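Local atomic coordinates of member of DUF4221 family (Bacteroides vulgatus, PDB entry 3S9J), a protein that is of unknown function but folds as a six-bladed beta-propeller of the DUF4221 family, with sodium ions bound in the crystal. Residues 10-15 with 356-361; 77-82 with 98-103; 152-157 with 192-197; 275-280 with 309-314. All blocks are in the same frame, centred on the assembly; numbering follows the deposited sequence. Where two conformers were deposited one is given.

Interaction 1: 10-15 with 356-361; sequences LVAEKQ and VFTCFK
The aliphatic chain of Lys361 lies slantwise over the side chain of Glu13: in the conformer described, its methylenes rest against Glu13 CG and the carboxylate carbon (Lys361 CD to Glu13 CD 3.8 Å), while the charged atoms do not meet. The Lys361 chain is extended until a bend at the last torsion (chi4 -103°), and Lys361 NZ comes to rest 3.9 Å from Lys14 NZ, again in the conformer described. Both ammonium groups form salt bridges to Glu336, which probably offsets the closeness of the two like charges. With an alanine in place of Lys361, Glu336 would probably lose one of its two lysine partners, and Glu13 CG its methylene cover.

Ala12, Gln15, Thr358 and Phe360 lie on the other face. There Ala12 CB sits 3.7 Å from Phe360 CE1 and equally near Thr358 CG2, while Leu10 CD2 approaches Phe360 CB at 4.1 Å. Phe360 also meets Phe321 edge-to-face.

The backbone gives the register. Val11 and Lys361 exchange two bonds, that from Val11 N to Lys361 O being 2.8 Å long and lying in the carbonyl plane. Farther along, Glu13 N donates to Cys359 O, but Cys359 N donates to Lys14 O at 2.9 Å, one residue on: a beta bulge. The N-terminal strand 8-19 is thereby the outermost strand beside the C-terminal strand 354-364, the Velcro closure characteristic of beta-propellers.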
# COMPACT_ATOMS: atom_id res chain seq x y z
N LEU A 10 12.82 15.80 6.10
CA LEU A 10 11.42 15.85 6.48
C LEU A 10 11.28 16.34 7.93
O LEU A 10 11.94 15.80 8.84
CB LEU A 10 10.79 14.46 6.36
CG LEU A 10 10.54 13.97 4.95
CD1 LEU A 10 10.21 12.48 4.95
CD2 LEU A 10 9.40 14.77 4.31
N VAL A 11 10.41 17.33 8.13
CA VAL A 11 10.26 17.98 9.42
C VAL A 11 8.79 18.04 9.82
O VAL A 11 7.94 18.47 9.04
CB VAL A 11 10.87 19.42 9.38
CG1 VAL A 11 10.67 20.15 10.73
CG2 VAL A 11 12.34 19.34 9.01
N ALA A 12 8.50 17.60 11.05
CA ALA A 12 7.13 17.60 11.57
C ALA A 12 6.58 19.02 11.67
O ALA A 12 7.24 19.93 12.21
CB ALA A 12 7.08 16.91 12.97
N GLU A 13 5.38 19.23 11.15
CA GLU A 13 4.75 20.53 11.19
C GLU A 13 3.45 20.75 11.98
O GLU A 13 3.41 21.64 12.85
CB GLU A 13 4.47 20.96 9.75
CG GLU A 13 3.77 22.31 9.55
CD GLU A 13 4.71 23.47 9.31
OE1 GLU A 13 5.96 23.27 9.33
OE2 GLU A 13 4.19 24.58 9.07
N LYS A 14 2.34 20.15 11.54
CA LYS A 14 1.15 20.10 12.38
C LYS A 14 0.65 18.66 12.53
O LYS A 14 1.18 17.75 11.90
CB LYS A 14 0.06 21.00 11.79
CG LYS A 14 -0.24 20.83 10.29
CD LYS A 14 0.52 21.81 9.36
CE LYS A 14 -0.18 22.01 7.99
NZ LYS A 14 0.34 23.20 7.21
N GLN A 15 -0.34 18.48 13.40
CA GLN A 15 -1.00 17.20 13.57
C GLN A 15 -2.47 17.28 13.17
O GLN A 15 -3.11 18.32 13.27
CB GLN A 15 -0.94 16.78 15.02
CG GLN A 15 0.37 16.18 15.47
CD GLN A 15 0.19 15.29 16.71
OE1 GLN A 15 -0.63 15.58 17.59
NE2 GLN A 15 0.94 14.20 16.76
N VAL A 356 -4.66 9.75 14.78
CA VAL A 356 -3.73 10.88 14.82
C VAL A 356 -2.68 10.72 13.73
O VAL A 356 -2.15 9.61 13.55
CB VAL A 356 -2.99 10.99 16.18
CG1 VAL A 356 -1.97 12.13 16.19
CG2 VAL A 356 -4.00 11.18 17.32
N PHE A 357 -2.41 11.81 13.03
CA PHE A 357 -1.35 11.89 12.02
C PHE A 357 -0.48 13.09 12.25
O PHE A 357 -0.98 14.15 12.64
CB PHE A 357 -1.93 12.01 10.60
CG PHE A 357 -2.75 10.86 10.16
CD1 PHE A 357 -2.17 9.78 9.50
CD2 PHE A 357 -4.13 10.88 10.32
CE1 PHE A 357 -2.93 8.73 9.05
CE2 PHE A 357 -4.90 9.84 9.85
CZ PHE A 357 -4.32 8.75 9.25
N THR A 358 0.82 12.96 11.98
CA THR A 358 1.71 14.10 11.93
C THR A 358 2.04 14.40 10.47
O THR A 358 2.33 13.49 9.70
CB THR A 358 2.98 13.85 12.74
OG1 THR A 358 2.61 13.71 14.12
CG2 THR A 358 3.95 15.01 12.57
N CYS A 359 1.98 15.68 10.10
CA CYS A 359 2.32 16.14 8.77
C CYS A 359 3.80 16.48 8.72
O CYS A 359 4.28 17.26 9.54
CB CYS A 359 1.51 17.39 8.43
SG CYS A 359 1.80 17.99 6.76
N PHE A 360 4.50 15.88 7.77
CA PHE A 360 5.91 16.15 7.53
C PHE A 360 6.10 16.94 6.26
O PHE A 360 5.65 16.52 5.20
CB PHE A 360 6.70 14.85 7.46
CG PHE A 360 6.78 14.17 8.78
CD1 PHE A 360 7.79 14.48 9.68
CD2 PHE A 360 5.78 13.30 9.17
CE1 PHE A 360 7.84 13.89 10.93
CE2 PHE A 360 5.80 12.72 10.41
CZ PHE A 360 6.83 13.02 11.32
N LYS A 361 6.79 18.08 6.39
CA LYS A 361 7.14 18.94 5.26
C LYS A 361 8.59 18.77 4.87
O LYS A 361 9.42 18.39 5.69
CB LYS A 361 6.84 20.40 5.60
CG LYS A 361 5.33 20.60 5.88
CD LYS A 361 4.88 22.04 5.84
CE LYS A 361 3.34 22.14 5.74
NZ LYS A 361 2.87 22.47 4.35

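Interaction 2: 77-82 with 98-103; sequences GLPAVF and NNISRL. With FMT (formic acid), chain P.
Ile100 holds CG1 between its backbone N and carbonyl carbon (chi1 60°), which sends CD1 to the Pro79 ring, 3.8 Å from Pro79 CG. The two side chains cross at about a right angle. Arg102 runs straight through its first two torsions and then bends (chi3 -65°), carrying NH1 to 3.9 Å from Pro79 CD. Ile100 CD1 also lies over one face of that guanidinium, toward its rim, so Ile100 CD1, the Pro79 ring and the guanidinium meet one another.

Polar groups of the two segments are joined through water. One water, in the guanidinium plane at its edge, accepts from Arg102 NH1 at 2.8 Å and donates to Gly77 O. A second accepts from Asn99 N and donates to Ala80 O; a third does the same between Asn98 N and Phe82 O.

The Asn99 amide is held at both ends: its OD1 accepts from Asn98 ND2 at 3.1 Å, in the carbonyl plane, and its ND2 donates to formic acid O1 at 3.2 Å. Asn98 OD1 in turn accepts from Leu128 N. The formic acid, probably from the crystallisation liquor, also touches Ala80 CB, its carbon 3.6 Å away.

Ser101 and Arg102 form a G1 beta bulge opposite Gln97, whose OE1 accepts from Ala80 N. Small apolar touches and single-water bridges, without direct bonds between the segments, imply a hydrated seam between loop 77-82 and the 93-97/102-106 hairpin.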
# COMPACT_ATOMS: atom_id res chain seq x y z
N GLY A 77 -25.51 -6.78 -1.40
CA GLY A 77 -24.62 -7.59 -0.62
C GLY A 77 -23.20 -7.68 -1.14
O GLY A 77 -22.96 -7.98 -2.33
N LEU A 78 -22.26 -7.36 -0.25
CA LEU A 78 -20.84 -7.45 -0.48
C LEU A 78 -20.29 -8.38 0.57
O LEU A 78 -19.95 -7.95 1.68
CB LEU A 78 -20.19 -6.09 -0.34
CG LEU A 78 -20.72 -4.99 -1.25
CD1 LEU A 78 -20.37 -3.62 -0.67
CD2 LEU A 78 -20.19 -5.11 -2.68
N PRO A 79 -20.19 -9.69 0.24
CA PRO A 79 -19.83 -10.70 1.24
C PRO A 79 -18.46 -10.59 1.87
O PRO A 79 -18.29 -11.06 2.99
CB PRO A 79 -19.92 -12.02 0.45
CG PRO A 79 -20.84 -11.75 -0.66
CD PRO A 79 -20.56 -10.32 -1.05
N ALA A 80 -17.46 -10.02 1.18
CA ALA A 80 -16.07 -10.19 1.60
C ALA A 80 -15.12 -9.05 1.23
O ALA A 80 -14.01 -9.28 0.71
CB ALA A 80 -15.52 -11.51 1.07
N VAL A 81 -15.53 -7.84 1.55
CA VAL A 81 -14.73 -6.66 1.29
C VAL A 81 -13.44 -6.64 2.09
O VAL A 81 -13.41 -6.85 3.32
CB VAL A 81 -15.51 -5.37 1.62
CG1 VAL A 81 -14.60 -4.12 1.47
CG2 VAL A 81 -16.76 -5.28 0.79
N PHE A 82 -12.37 -6.46 1.34
CA PHE A 82 -11.06 -6.19 1.89
C PHE A 82 -10.23 -5.45 0.85
O PHE A 82 -9.57 -6.01 -0.03
CB PHE A 82 -10.36 -7.40 2.50
CG PHE A 82 -9.65 -7.05 3.77
CD1 PHE A 82 -10.36 -6.43 4.79
CD2 PHE A 82 -8.30 -7.27 3.93
CE1 PHE A 82 -9.74 -6.05 5.96
CE2 PHE A 82 -7.69 -6.91 5.11
CZ PHE A 82 -8.43 -6.29 6.12
N ASN A 98 -11.50 -10.46 -2.37
CA ASN A 98 -10.60 -11.59 -2.63
C ASN A 98 -11.23 -12.97 -2.43
O ASN A 98 -11.10 -13.84 -3.31
CB ASN A 98 -9.37 -11.48 -1.78
CG ASN A 98 -8.39 -12.63 -2.00
OD1 ASN A 98 -7.65 -12.63 -2.95
ND2 ASN A 98 -8.37 -13.60 -1.08
N ASN A 99 -11.89 -13.21 -1.29
CA ASN A 99 -12.26 -14.55 -0.92
C ASN A 99 -13.32 -15.14 -1.83
O ASN A 99 -13.48 -16.35 -1.86
CB ASN A 99 -12.73 -14.61 0.54
CG ASN A 99 -11.61 -14.40 1.53
OD1 ASN A 99 -10.43 -14.32 1.17
ND2 ASN A 99 -11.99 -14.29 2.82
N ILE A 100 -14.02 -14.30 -2.59
CA ILE A 100 -15.02 -14.75 -3.53
C ILE A 100 -14.69 -14.38 -5.00
O ILE A 100 -15.57 -14.43 -5.86
CB ILE A 100 -16.46 -14.26 -3.14
CG1 ILE A 100 -16.55 -12.72 -3.10
CG2 ILE A 100 -16.94 -14.88 -1.80
CD1 ILE A 100 -17.98 -12.21 -3.13
N SER A 101 -13.44 -14.02 -5.26
CA SER A 101 -12.96 -13.70 -6.60
C SER A 101 -13.80 -12.61 -7.27
O SER A 101 -14.18 -12.74 -8.44
CB SER A 101 -12.94 -14.99 -7.44
OG SER A 101 -11.88 -15.84 -6.96
N ARG A 102 -14.11 -11.54 -6.55
CA ARG A 102 -15.03 -10.52 -7.05
C ARG A 102 -14.49 -9.13 -6.82
O ARG A 102 -13.98 -8.83 -5.73
CB ARG A 102 -16.41 -10.66 -6.39
CG ARG A 102 -17.47 -9.68 -6.88
CD ARG A 102 -18.80 -9.84 -6.14
NE ARG A 102 -19.40 -11.13 -6.43
CZ ARG A 102 -20.45 -11.68 -5.80
NH1 ARG A 102 -21.11 -11.06 -4.83
NH2 ARG A 102 -20.87 -12.88 -6.18
N LEU A 103 -14.59 -8.29 -7.85
CA LEU A 103 -14.45 -6.86 -7.74
C LEU A 103 -15.85 -6.25 -7.84
O LEU A 103 -16.67 -6.73 -8.61
CB LEU A 103 -13.56 -6.36 -8.88
CG LEU A 103 -13.30 -4.88 -9.06
CD1 LEU A 103 -12.28 -4.41 -8.05
CD2 LEU A 103 -12.79 -4.68 -10.47
C FMT P . -15.54 -13.91 3.73
O1 FMT P . -15.09 -14.86 3.05
O2 FMT P . -16.71 -13.86 4.16
O HOH W 1 -20.91 -8.31 -4.17
O HOH W 2 -12.06 -11.22 0.91
O HOH W 3 -9.82 -8.44 -1.26

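Interaction 3: 152-157 with 192-197; sequences LKPDMK and YDNIAG
Apolar contact centres on Ile195, whose CD1 lies 3.8 Å from CG of Met156, present as selenomethionine, a residue that then folds away through two successive bends (chi2 -74°, chi3 -70°). Its far end turns toward Ile151, Trp161 and Thr164 of its own loop.

Carbon-to-oxygen contacts come next. Pro154 and Asn194 lie side by side and point the same way, with Pro154 CB 3.5 Å from Asn194 OD1. Asp155 CA directs its hydrogen at Tyr192 O, 3.5 Å away, with an angle of 145° at the hydrogen. Asp155 CB also lies 3.4 Å from Asp193 O, close to where the two backbones come nearest. Pro154 O and Asp193 O are two acceptors and cannot bond each other directly.

Water-mediated bonds supply the polar links. One water accepts from Ile195 N at 2.9 Å and donates to Pro154 O over an unusually short distance. A second gathers three groups, donating to Met156 O and Tyr192 O and accepting from Lys157 NZ at 2.8 Å. The third takes the Tyr192 N-H and donates to Met156 O at 3.1 Å, so this carbonyl is gripped by two waters.

The arrangement is a water-bridged meeting of surface loops: the connection between strands 144-148 and 165-171 of one propeller blade packs on the entry to the weakly bonded strand 195-197, which pairs with strand 249-250 outside the blades.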
# COMPACT_ATOMS: atom_id res chain seq x y z
N LEU A 152 1.86 -17.82 -9.77
CA LEU A 152 0.78 -18.75 -10.15
C LEU A 152 1.11 -20.21 -9.85
O LEU A 152 0.35 -21.12 -10.20
CB LEU A 152 0.43 -18.58 -11.64
CG LEU A 152 -0.32 -17.29 -12.01
CD1 LEU A 152 -0.65 -17.32 -13.52
CD2 LEU A 152 -1.59 -17.06 -11.14
N LYS A 153 2.25 -20.43 -9.21
CA LYS A 153 2.62 -21.78 -8.81
C LYS A 153 3.57 -21.67 -7.64
O LYS A 153 4.38 -20.76 -7.58
CB LYS A 153 3.25 -22.53 -9.98
CG LYS A 153 4.62 -22.05 -10.43
CD LYS A 153 5.17 -23.01 -11.45
CE LYS A 153 6.65 -22.82 -11.70
NZ LYS A 153 7.32 -24.06 -12.18
N PRO A 154 3.45 -22.61 -6.68
CA PRO A 154 4.19 -22.50 -5.44
C PRO A 154 5.71 -22.71 -5.57
O PRO A 154 6.47 -22.13 -4.78
CB PRO A 154 3.57 -23.60 -4.57
CG PRO A 154 3.15 -24.64 -5.54
CD PRO A 154 2.72 -23.89 -6.78
N ASP A 155 6.14 -23.53 -6.54
CA ASP A 155 7.56 -23.93 -6.67
C ASP A 155 8.27 -23.21 -7.82
O ASP A 155 8.59 -23.79 -8.88
CB ASP A 155 7.69 -25.46 -6.83
CG ASP A 155 6.93 -26.00 -8.05
OD1 ASP A 155 5.80 -25.51 -8.31
OD2 ASP A 155 7.46 -26.91 -8.74
N MSE A 156 8.54 -21.93 -7.60
CA MSE A 156 9.12 -21.09 -8.63
C MSE A 156 10.57 -21.46 -8.87
O MSE A 156 11.33 -21.65 -7.92
CB MSE A 156 9.03 -19.62 -8.22
CG MSE A 156 7.59 -19.11 -8.08
SE MSE A 156 6.74 -18.85 -9.80
CE MSE A 156 7.77 -17.31 -10.40
N LYS A 157 10.92 -21.58 -10.15
CA LYS A 157 12.31 -21.70 -10.57
C LYS A 157 12.79 -20.34 -11.08
O LYS A 157 11.97 -19.48 -11.39
CB LYS A 157 12.44 -22.76 -11.68
CG LYS A 157 11.73 -24.10 -11.38
CD LYS A 157 12.34 -24.83 -10.17
CE LYS A 157 11.40 -25.90 -9.61
NZ LYS A 157 11.77 -26.33 -8.23
N TYR A 192 12.65 -22.93 -3.80
CA TYR A 192 11.99 -23.73 -2.77
C TYR A 192 10.73 -24.40 -3.32
O TYR A 192 10.15 -23.95 -4.31
CB TYR A 192 11.64 -22.85 -1.57
CG TYR A 192 12.82 -22.17 -0.89
CD1 TYR A 192 13.96 -22.89 -0.51
CD2 TYR A 192 12.79 -20.81 -0.59
CE1 TYR A 192 15.03 -22.27 0.13
CE2 TYR A 192 13.86 -20.19 0.06
CZ TYR A 192 14.97 -20.91 0.41
OH TYR A 192 16.01 -20.27 1.05
N ASP A 193 10.31 -25.49 -2.69
CA ASP A 193 9.05 -26.13 -3.05
C ASP A 193 7.87 -25.24 -2.75
O ASP A 193 6.90 -25.23 -3.50
CB ASP A 193 8.87 -27.47 -2.32
CG ASP A 193 9.73 -28.58 -2.89
OD1 ASP A 193 10.05 -28.54 -4.10
OD2 ASP A 193 10.08 -29.49 -2.12
N ASN A 194 7.94 -24.50 -1.63
CA ASN A 194 6.90 -23.56 -1.23
C ASN A 194 7.49 -22.30 -0.59
O ASN A 194 8.24 -22.37 0.41
CB ASN A 194 5.90 -24.23 -0.28
CG ASN A 194 5.15 -25.40 -0.93
OD1 ASN A 194 4.06 -25.22 -1.49
ND2 ASN A 194 5.75 -26.59 -0.90
N ILE A 195 7.13 -21.16 -1.17
CA ILE A 195 7.69 -19.87 -0.79
C ILE A 195 6.85 -19.24 0.31
O ILE A 195 5.62 -19.16 0.18
CB ILE A 195 7.76 -18.91 -2.01
CG1 ILE A 195 8.74 -19.44 -3.05
CG2 ILE A 195 8.17 -17.47 -1.57
CD1 ILE A 195 8.52 -18.82 -4.42
N ALA A 196 7.53 -18.78 1.36
CA ALA A 196 6.90 -18.19 2.55
C ALA A 196 6.69 -16.69 2.41
O ALA A 196 5.80 -16.12 3.07
CB ALA A 196 7.74 -18.48 3.81
N GLY A 197 7.48 -16.05 1.57
CA GLY A 197 7.28 -14.62 1.21
C GLY A 197 8.58 -14.12 0.62
O GLY A 197 9.45 -14.94 0.28
O HOH W 4 5.07 -20.80 -3.13
O HOH W 5 11.29 -24.10 -6.69
O HOH W 6 11.31 -20.63 -4.94

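Interaction 4: 275-280 with 309-314; sequences YRNVYY and LNADFE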
# COMPACT_ATOMS: atom_id res chain seq x y z
N TYR A 275 1.27 16.71 -5.16
CA TYR A 275 1.28 18.15 -4.89
C TYR A 275 2.66 18.74 -5.07
O TYR A 275 2.81 19.80 -5.65
CB TYR A 275 0.73 18.47 -3.49
CG TYR A 275 -0.70 17.98 -3.34
CD1 TYR A 275 -1.76 18.69 -3.91
CD2 TYR A 275 -0.99 16.79 -2.67
CE1 TYR A 275 -3.07 18.23 -3.82
CE2 TYR A 275 -2.31 16.32 -2.55
CZ TYR A 275 -3.35 17.04 -3.12
OH TYR A 275 -4.64 16.60 -3.02
N ARG A 276 3.67 18.05 -4.58
CA ARG A 276 5.05 18.54 -4.67
C ARG A 276 5.86 17.86 -5.78
O ARG A 276 6.99 18.27 -6.05
CB ARG A 276 5.73 18.40 -3.30
CG ARG A 276 5.33 19.50 -2.34
CD ARG A 276 5.32 19.07 -0.92
NE ARG A 276 4.27 18.09 -0.72
CZ ARG A 276 3.01 18.36 -0.39
NH1 ARG A 276 2.62 19.62 -0.13
NH2 ARG A 276 2.14 17.37 -0.29
N ASN A 277 5.28 16.86 -6.44
CA ASN A 277 5.94 16.11 -7.51
C ASN A 277 7.26 15.43 -7.06
O ASN A 277 8.31 15.57 -7.70
CB ASN A 277 6.17 17.03 -8.74
CG ASN A 277 6.35 16.26 -10.03
OD1 ASN A 277 5.93 15.11 -10.17
ND2 ASN A 277 6.97 16.91 -11.03
N VAL A 278 7.17 14.71 -5.95
CA VAL A 278 8.27 13.95 -5.37
C VAL A 278 7.77 12.56 -5.01
O VAL A 278 6.58 12.30 -5.07
CB VAL A 278 8.86 14.66 -4.11
CG1 VAL A 278 9.47 16.01 -4.48
CG2 VAL A 278 7.80 14.84 -3.04
N TYR A 279 8.69 11.67 -4.67
CA TYR A 279 8.35 10.33 -4.19
C TYR A 279 8.94 10.11 -2.81
O TYR A 279 9.99 10.65 -2.48
CB TYR A 279 8.90 9.25 -5.13
CG TYR A 279 8.40 9.36 -6.55
CD1 TYR A 279 9.01 10.24 -7.45
CD2 TYR A 279 7.32 8.59 -6.98
CE1 TYR A 279 8.52 10.35 -8.77
CE2 TYR A 279 6.84 8.69 -8.29
CZ TYR A 279 7.44 9.57 -9.17
OH TYR A 279 6.97 9.67 -10.45
N TYR A 280 8.25 9.30 -2.02
CA TYR A 280 8.71 8.88 -0.70
C TYR A 280 8.87 7.36 -0.71
O TYR A 280 7.91 6.64 -1.02
CB TYR A 280 7.73 9.27 0.40
CG TYR A 280 7.38 10.73 0.40
CD1 TYR A 280 8.32 11.69 0.71
CD2 TYR A 280 6.08 11.16 0.12
CE1 TYR A 280 8.01 13.05 0.70
CE2 TYR A 280 5.75 12.53 0.11
CZ TYR A 280 6.72 13.46 0.41
OH TYR A 280 6.43 14.81 0.39
N LEU A 309 12.73 11.29 -3.10
CA LEU A 309 13.28 11.34 -4.45
C LEU A 309 12.54 12.41 -5.24
O LEU A 309 11.33 12.60 -5.06
CB LEU A 309 13.13 10.00 -5.16
CG LEU A 309 13.77 8.78 -4.48
CD1 LEU A 309 12.76 7.99 -3.59
CD2 LEU A 309 14.43 7.86 -5.53
N ASN A 310 13.25 13.11 -6.11
CA ASN A 310 12.58 14.11 -6.94
C ASN A 310 11.93 13.43 -8.15
O ASN A 310 11.96 12.21 -8.25
CB ASN A 310 13.54 15.26 -7.34
CG ASN A 310 14.68 14.82 -8.22
OD1 ASN A 310 14.63 13.76 -8.86
ND2 ASN A 310 15.72 15.64 -8.27
N ALA A 311 11.38 14.21 -9.08
CA ALA A 311 10.59 13.66 -10.19
C ALA A 311 11.46 12.88 -11.19
O ALA A 311 10.94 12.08 -11.97
CB ALA A 311 9.79 14.77 -10.90
N ASP A 312 12.77 13.10 -11.13
CA ASP A 312 13.70 12.37 -11.98
C ASP A 312 14.30 11.16 -11.27
O ASP A 312 15.23 10.55 -11.77
CB ASP A 312 14.82 13.31 -12.43
CG ASP A 312 14.33 14.47 -13.29
OD1 ASP A 312 13.50 14.26 -14.21
OD2 ASP A 312 14.79 15.60 -13.06
N PHE A 313 13.73 10.82 -10.12
CA PHE A 313 14.17 9.69 -9.29
C PHE A 313 15.58 9.82 -8.77
O PHE A 313 16.28 8.82 -8.59
CB PHE A 313 13.94 8.37 -10.02
CG PHE A 313 12.50 8.14 -10.36
CD1 PHE A 313 11.61 7.67 -9.41
CD2 PHE A 313 12.01 8.47 -11.61
CE1 PHE A 313 10.28 7.48 -9.72
CE2 PHE A 313 10.69 8.30 -11.92
CZ PHE A 313 9.83 7.80 -10.99
N GLU A 314 15.99 11.07 -8.50
CA GLU A 314 17.22 11.34 -7.80
C GLU A 314 16.90 11.45 -6.32
O GLU A 314 15.96 12.13 -5.93
CB GLU A 314 17.86 12.62 -8.33
CG GLU A 314 18.20 12.55 -9.82
CD GLU A 314 18.53 13.89 -10.45
OE1 GLU A 314 18.21 14.95 -9.85
OE2 GLU A 314 19.11 13.87 -11.56
O HOH W 7 10.66 16.88 -8.11
O HOH W 8 8.30 11.34 -12.05
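Tyr279, Leu309 and Ala311 bury the most surface. Tyr279 CG lies anti to the carbonyl carbon (chi1 -59°), which swings the ring alongside the turn into an offset stack with Phe313, centroids 4.5 Å apart and planes at 28°, Phe313 CE1 over one face toward the rim. At the edge of the Tyr279 ring, in plane, stand Asn310 O and a water that links Tyr279 OH to Ala311 O, 2.7 Å from each. The hydroxyl also bonds Asn206, and Phe313 stacks on Tyr234. A leucine in place of Tyr279 would probably leave the Phe313 ring without this stacking partner, and the bridging water and Asn206 without the hydroxyl.

Leu309 pairs with Tyr279 through two nearly straight backbone bonds, Tyr279 N to Leu309 O at 2.8 Å and Leu309 N to Tyr279 O at 2.9 Å. Ala311 sets CB 3.5 Å from Asn277 ND2, while its N reaches Asn277 O through another water; Asn277 OD1 bonds Tyr272 OH.

Phe313 N to Asn310 O closes the type I turn, and the Asn310 side chain ties it to Glu314 N and OE1. Beyond the paired residues the segments thus meet through ring overlap and water, while the turn is held by its own bonds.

The contacts follow their place in the propeller. Interactions 1 and 4 are partly buried and built on antiparallel pairing within blades; the other two are surface contacts between loops or beside a hairpin, bridged by waters without direct bonds. Interaction 1 joins the chain's two ends and encloses the remaining three along the sequence, whereas interaction 4 pairs neighbouring strands of one blade. Those two touch, Leu10 CD2 lying 4.2 Å from Tyr280 CE1, so the closing blade packs on the blade before it. Interactions 2 and 3 remain separate, with nearest atoms about 11 Å apart. Salt bridges to Glu336 mark interaction 1, and stacked rings interaction 4.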